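Local coordinates for E3 SUMO-protein ligase SIZ2 (Saccharomyces cerevisiae, PDB 6U75) that acts as a SUMO E3 ligase of the PIAS family, promoting attachment of SUMO to protein substrates, possibly including septins, at residues Lys9-Leu21 / Lys31-Leu43. Sequence-based numbering, arbitrary orientation.
Sequences KPIVQIPDANKKL and KMKFKVSKSNHDL
A17 and F34 supply the CH-pi contact: the methyl carbon A17 CB sits 4.1 Å from the centroid of the F34 ring and 15° off its normal, so it meets a face. F34 reaches that methyl with CG placed between its backbone N and carbonyl carbon (chi1 65°). The type II turn from I14 to A17 carries the methyl to the ring, and I14 CG2 approaches the same ring obliquely.

Van der Waals packing flanks this pair. M32 and K19 run past each other in opposite senses, with M32 SD 3.5 Å from K19 CB. The bend at the end of the methionine (chi3 55°) turns its methyl back over segment 9-21, where CE lies 3.4 Å from A17 O. Toward the helix, I14 CD1 rests 3.7 Å from N40 ND2, an apolar methyl against an amide. L43 CD2 fits against two branches at once, 4.0 Å from both I11 CG2 and V12 CG1.

Polar links across the contact are sparse. K19 NZ gives K31 O a weak hydrogen bond of 2.9 Å. S37, at the N-cap position, accepts from N40 N through OG and caps the helix from which N40 and L43 face I14, V12 and I11.

A classic beta bulge sets I11 and V12 together opposite I136 of strand 130-139, and backbone hydrogen bonds from I14 and K19 continue that pairing, whereas strand 28-34 pairs with 117-123. Mainly side-chain packing thus joins strand 12-21 of one antiparallel sheet to strand 28-34, outermost in another, and to helix 38-46 in the PINIT domain, away from the SP-RING zinc site.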
loop_
_atom_site.group_PDB
_atom_site.type_symbol
_atom_site.label_atom_id
_atom_site.label_comp_id
_atom_site.label_asym_id
_atom_site.label_seq_id
_atom_site.Cartn_x
_atom_site.Cartn_y
_atom_site.Cartn_z
ATOM N N LYS A 9 -4.518 9.485 4.182
ATOM C CA LYS A 9 -5.314 10.441 3.422
ATOM C C LYS A 9 -5.018 11.857 3.897
ATOM O O LYS A 9 -4.842 12.084 5.102
ATOM C CB LYS A 9 -6.816 10.152 3.549
ATOM C CG LYS A 9 -7.282 8.974 2.701
ATOM C CD LYS A 9 -7.290 9.321 1.216
ATOM C CE LYS A 9 -7.209 8.077 0.347
ATOM N NZ LYS A 9 -8.336 7.137 0.594
ATOM N N PRO A 10 -4.970 12.826 2.983
ATOM C CA PRO A 10 -4.514 14.168 3.358
ATOM C C PRO A 10 -5.554 14.937 4.157
ATOM O O PRO A 10 -6.759 14.831 3.919
ATOM C CB PRO A 10 -4.252 14.837 2.004
ATOM C CG PRO A 10 -5.210 14.174 1.081
ATOM C CD PRO A 10 -5.362 12.754 1.563
ATOM N N ILE A 11 -5.063 15.725 5.110
ATOM C CA ILE A 11 -5.885 16.632 5.891
ATOM C C ILE A 11 -5.559 18.084 5.570
ATOM O O ILE A 11 -6.462 18.913 5.439
ATOM C CB ILE A 11 -5.703 16.352 7.400
ATOM C CG1 ILE A 11 -6.074 14.902 7.729
ATOM C CG2 ILE A 11 -6.522 17.327 8.232
ATOM C CD1 ILE A 11 -7.512 14.540 7.415
ATOM N N VAL A 12 -4.275 18.403 5.434
ATOM C CA VAL A 12 -3.840 19.747 5.079
ATOM C C VAL A 12 -2.397 19.665 4.608
ATOM O O VAL A 12 -1.591 18.908 5.155
ATOM C CB VAL A 12 -3.995 20.723 6.270
ATOM C CG1 VAL A 12 -3.316 20.161 7.510
ATOM C CG2 VAL A 12 -3.424 22.086 5.915
ATOM N N GLN A 13 -2.081 20.446 3.580
ATOM C CA GLN A 13 -0.708 20.577 3.123
ATOM C C GLN A 13 0.029 21.587 3.990
ATOM O O GLN A 13 -0.527 22.623 4.366
ATOM C CB GLN A 13 -0.672 21.018 1.661
ATOM C CG GLN A 13 0.724 21.082 1.067
ATOM C CD GLN A 13 0.711 21.437 -0.406
ATOM O OE1 GLN A 13 -0.349 21.558 -1.019
ATOM N NE2 GLN A 13 1.894 21.608 -0.982
ATOM N N ILE A 14 1.278 21.282 4.310
ATOM C CA ILE A 14 2.094 22.198 5.109
ATOM C C ILE A 14 2.671 23.270 4.186
ATOM O O ILE A 14 3.318 22.926 3.184
ATOM C CB ILE A 14 3.203 21.441 5.833
ATOM C CG1 ILE A 14 2.617 20.537 6.922
ATOM C CG2 ILE A 14 4.206 22.415 6.435
ATOM C CD1 ILE A 14 1.996 21.282 8.094
ATOM N N PRO A 15 2.466 24.552 4.475
ATOM C CA PRO A 15 3.017 25.596 3.608
ATOM C C PRO A 15 4.512 25.771 3.817
ATOM O O PRO A 15 5.053 25.518 4.895
ATOM C CB PRO A 15 2.248 26.850 4.040
ATOM C CG PRO A 15 1.936 26.608 5.472
ATOM C CD PRO A 15 1.717 25.123 5.610
ATOM N N ASP A 16 5.179 26.212 2.752
ATOM C CA ASP A 16 6.617 26.466 2.765
ATOM C C ASP A 16 7.423 25.201 3.036
ATOM O O ASP A 16 8.572 25.279 3.483
ATOM C CB ASP A 16 6.977 27.543 3.794
ATOM C CG ASP A 16 6.143 28.801 3.637
ATOM O OD1 ASP A 16 5.704 29.091 2.503
ATOM O OD2 ASP A 16 5.925 29.499 4.649
ATOM N N ALA A 17 6.838 24.030 2.777
ATOM C CA ALA A 17 7.526 22.753 2.937
ATOM C C ALA A 17 7.661 22.017 1.609
ATOM O O ALA A 17 7.786 20.788 1.593
ATOM C CB ALA A 17 6.802 21.874 3.958
ATOM N N ASN A 18 7.630 22.741 0.498
ATOM C CA ASN A 18 7.815 22.168 -0.825
ATOM C C ASN A 18 9.245 22.402 -1.290
ATOM O O ASN A 18 9.926 23.323 -0.833
ATOM C CB ASN A 18 6.833 22.780 -1.826
ATOM C CG ASN A 18 5.397 22.699 -1.357
ATOM O OD1 ASN A 18 4.696 21.728 -1.636
ATOM N ND2 ASN A 18 4.950 23.723 -0.635
ATOM N N LYS A 19 9.704 21.553 -2.208
ATOM C CA LYS A 19 11.038 21.748 -2.755
ATOM C C LYS A 19 11.181 20.982 -4.062
ATOM O O LYS A 19 10.698 19.857 -4.189
ATOM C CB LYS A 19 12.118 21.300 -1.761
ATOM C CG LYS A 19 13.512 21.837 -2.071
ATOM C CD LYS A 19 13.590 23.347 -1.871
ATOM C CE LYS A 19 14.945 23.906 -2.278
ATOM N NZ LYS A 19 15.923 23.901 -1.157
ATOM N N LYS A 20 11.847 21.603 -5.028
ATOM C CA LYS A 20 12.204 20.945 -6.275
ATOM C C LYS A 20 13.656 20.493 -6.201
ATOM O O LYS A 20 14.541 21.282 -5.851
ATOM C CB LYS A 20 11.999 21.878 -7.469
ATOM C CG LYS A 20 10.549 22.036 -7.908
ATOM C CD LYS A 20 9.949 20.713 -8.362
ATOM C CE LYS A 20 8.869 20.920 -9.411
ATOM N NZ LYS A 20 9.444 21.346 -10.719
ATOM N N LEU A 21 13.891 19.223 -6.511
ATOM C CA LEU A 21 15.228 18.654 -6.578
ATOM C C LEU A 21 15.622 18.526 -8.043
ATOM O O LEU A 21 14.964 17.806 -8.804
ATOM C CB LEU A 21 15.280 17.293 -5.887
ATOM C CG LEU A 21 15.877 17.258 -4.482
ATOM C CD1 LEU A 21 15.784 15.854 -3.912
ATOM C CD2 LEU A 21 17.320 17.734 -4.503
ATOM N N LYS A 31 18.870 21.138 1.240
ATOM C CA LYS A 31 18.380 21.532 2.551
ATOM C C LYS A 31 17.017 22.200 2.433
ATOM O O LYS A 31 16.723 22.880 1.445
ATOM C CB LYS A 31 19.367 22.484 3.233
ATOM C CG LYS A 31 20.725 21.865 3.508
ATOM C CD LYS A 31 21.736 22.910 3.948
ATOM C CE LYS A 31 22.738 22.333 4.934
ATOM N NZ LYS A 31 23.761 23.335 5.342
ATOM N N MET A 32 16.184 22.000 3.455
ATOM C CA MET A 32 14.862 22.613 3.514
ATOM C C MET A 32 14.615 23.119 4.925
ATOM O O MET A 32 14.704 22.348 5.885
ATOM C CB MET A 32 13.768 21.618 3.121
ATOM C CG MET A 32 13.899 21.052 1.720
ATOM S SD MET A 32 12.643 19.803 1.373
ATOM C CE MET A 32 11.139 20.711 1.737
ATOM N N LYS A 33 14.301 24.403 5.050
ATOM C CA LYS A 33 13.853 24.977 6.310
ATOM C C LYS A 33 12.346 25.184 6.252
ATOM O O LYS A 33 11.818 25.671 5.248
ATOM C CB LYS A 33 14.539 26.316 6.593
ATOM C CG LYS A 33 15.975 26.428 6.101
ATOM C CD LYS A 33 16.690 27.634 6.714
ATOM C CE LYS A 33 16.036 28.963 6.341
ATOM N NZ LYS A 33 16.156 29.280 4.891
ATOM N N PHE A 34 11.654 24.808 7.325
ATOM C CA PHE A 34 10.246 25.169 7.429
ATOM C C PHE A 34 9.793 25.057 8.876
ATOM O O PHE A 34 10.396 24.351 9.688
ATOM C CB PHE A 34 9.365 24.306 6.516
ATOM C CG PHE A 34 9.346 22.851 6.876
ATOM C CD1 PHE A 34 8.436 22.363 7.800
ATOM C CD2 PHE A 34 10.224 21.964 6.275
ATOM C CE1 PHE A 34 8.412 21.021 8.127
ATOM C CE2 PHE A 34 10.205 20.622 6.597
ATOM C CZ PHE A 34 9.297 20.149 7.525
ATOM N N LYS A 35 8.722 25.783 9.181
ATOM C CA LYS A 35 8.091 25.774 10.490
ATOM C C LYS A 35 6.721 25.120 10.389
ATOM O O LYS A 35 6.084 25.135 9.332
ATOM C CB LYS A 35 7.947 27.198 11.040
ATOM C CG LYS A 35 9.258 27.966 11.111
ATOM C CD LYS A 35 9.042 29.447 11.395
ATOM C CE LYS A 35 8.865 29.725 12.880
ATOM N NZ LYS A 35 10.119 29.480 13.645
ATOM N N VAL A 36 6.277 24.537 11.497
ATOM C CA VAL A 36 4.951 23.943 11.606
ATOM C C VAL A 36 4.190 24.747 12.649
ATOM O O VAL A 36 4.496 24.673 13.846
ATOM C CB VAL A 36 5.010 22.457 11.977
ATOM C CG1 VAL A 36 3.606 21.909 12.198
ATOM C CG2 VAL A 36 5.728 21.673 10.887
ATOM N N SER A 37 3.201 25.516 12.196
ATOM C CA SER A 37 2.453 26.421 13.059
ATOM C C SER A 37 1.950 25.725 14.315
ATOM O O SER A 37 1.849 24.494 14.358
ATOM C CB SER A 37 1.270 27.018 12.298
ATOM O OG SER A 37 0.320 26.016 11.978
ATOM N N LYS A 38 1.630 26.512 15.345
ATOM C CA LYS A 38 1.064 25.946 16.563
ATOM C C LYS A 38 -0.328 25.380 16.317
ATOM O O LYS A 38 -0.737 24.427 16.990
ATOM C CB LYS A 38 1.027 27.010 17.660
ATOM C CG LYS A 38 0.975 26.455 19.074
ATOM C CD LYS A 38 -0.445 26.388 19.607
ATOM C CE LYS A 38 -0.470 25.856 21.032
ATOM N NZ LYS A 38 -1.850 25.795 21.587
ATOM N N SER A 39 -1.068 25.944 15.358
ATOM C CA SER A 39 -2.376 25.394 15.020
ATOM C C SER A 39 -2.249 23.993 14.434
ATOM O O SER A 39 -3.042 23.103 14.756
ATOM C CB SER A 39 -3.101 26.321 14.045
ATOM O OG SER A 39 -3.622 27.458 14.712
ATOM N N ASN A 40 -1.253 23.774 13.574
ATOM C CA ASN A 40 -1.043 22.438 13.026
ATOM C C ASN A 40 -0.550 21.466 14.093
ATOM O O ASN A 40 -0.881 20.276 14.045
ATOM C CB ASN A 40 -0.066 22.504 11.853
ATOM C CG ASN A 40 -0.692 23.119 10.612
ATOM O OD1 ASN A 40 -1.858 22.871 10.303
ATOM N ND2 ASN A 40 0.080 23.925 9.896
ATOM N N HIS A 41 0.221 21.946 15.069
ATOM C CA HIS A 41 0.572 21.102 16.209
ATOM C C HIS A 41 -0.673 20.702 16.992
ATOM O O HIS A 41 -0.839 19.536 17.373
ATOM C CB HIS A 41 1.564 21.831 17.114
ATOM C CG HIS A 41 2.997 21.600 16.748
ATOM N ND1 HIS A 41 3.776 20.642 17.364
ATOM C CD2 HIS A 41 3.794 22.201 15.833
ATOM C CE1 HIS A 41 4.989 20.665 16.843
ATOM N NE2 HIS A 41 5.027 21.602 15.914
ATOM N N ASP A 42 -1.562 21.666 17.250
ATOM C CA ASP A 42 -2.808 21.354 17.942
ATOM C C ASP A 42 -3.640 20.363 17.141
ATOM O O ASP A 42 -4.308 19.494 17.712
ATOM C CB ASP A 42 -3.606 22.632 18.196
ATOM C CG ASP A 42 -2.897 23.588 19.134
ATOM O OD1 ASP A 42 -2.051 23.130 19.929
ATOM O OD2 ASP A 42 -3.191 24.801 19.079
ATOM N N LEU A 43 -3.618 20.482 15.814
ATOM C CA LEU A 43 -4.354 19.540 14.979
ATOM C C LEU A 43 -3.764 18.138 15.083
ATOM O O LEU A 43 -4.504 17.156 15.213
ATOM C CB LEU A 43 -4.356 20.023 13.530
ATOM C CG LEU A 43 -5.143 19.164 12.540
ATOM C CD1 LEU A 43 -6.619 19.133 12.910
ATOM C CD2 LEU A 43 -4.948 19.682 11.124
#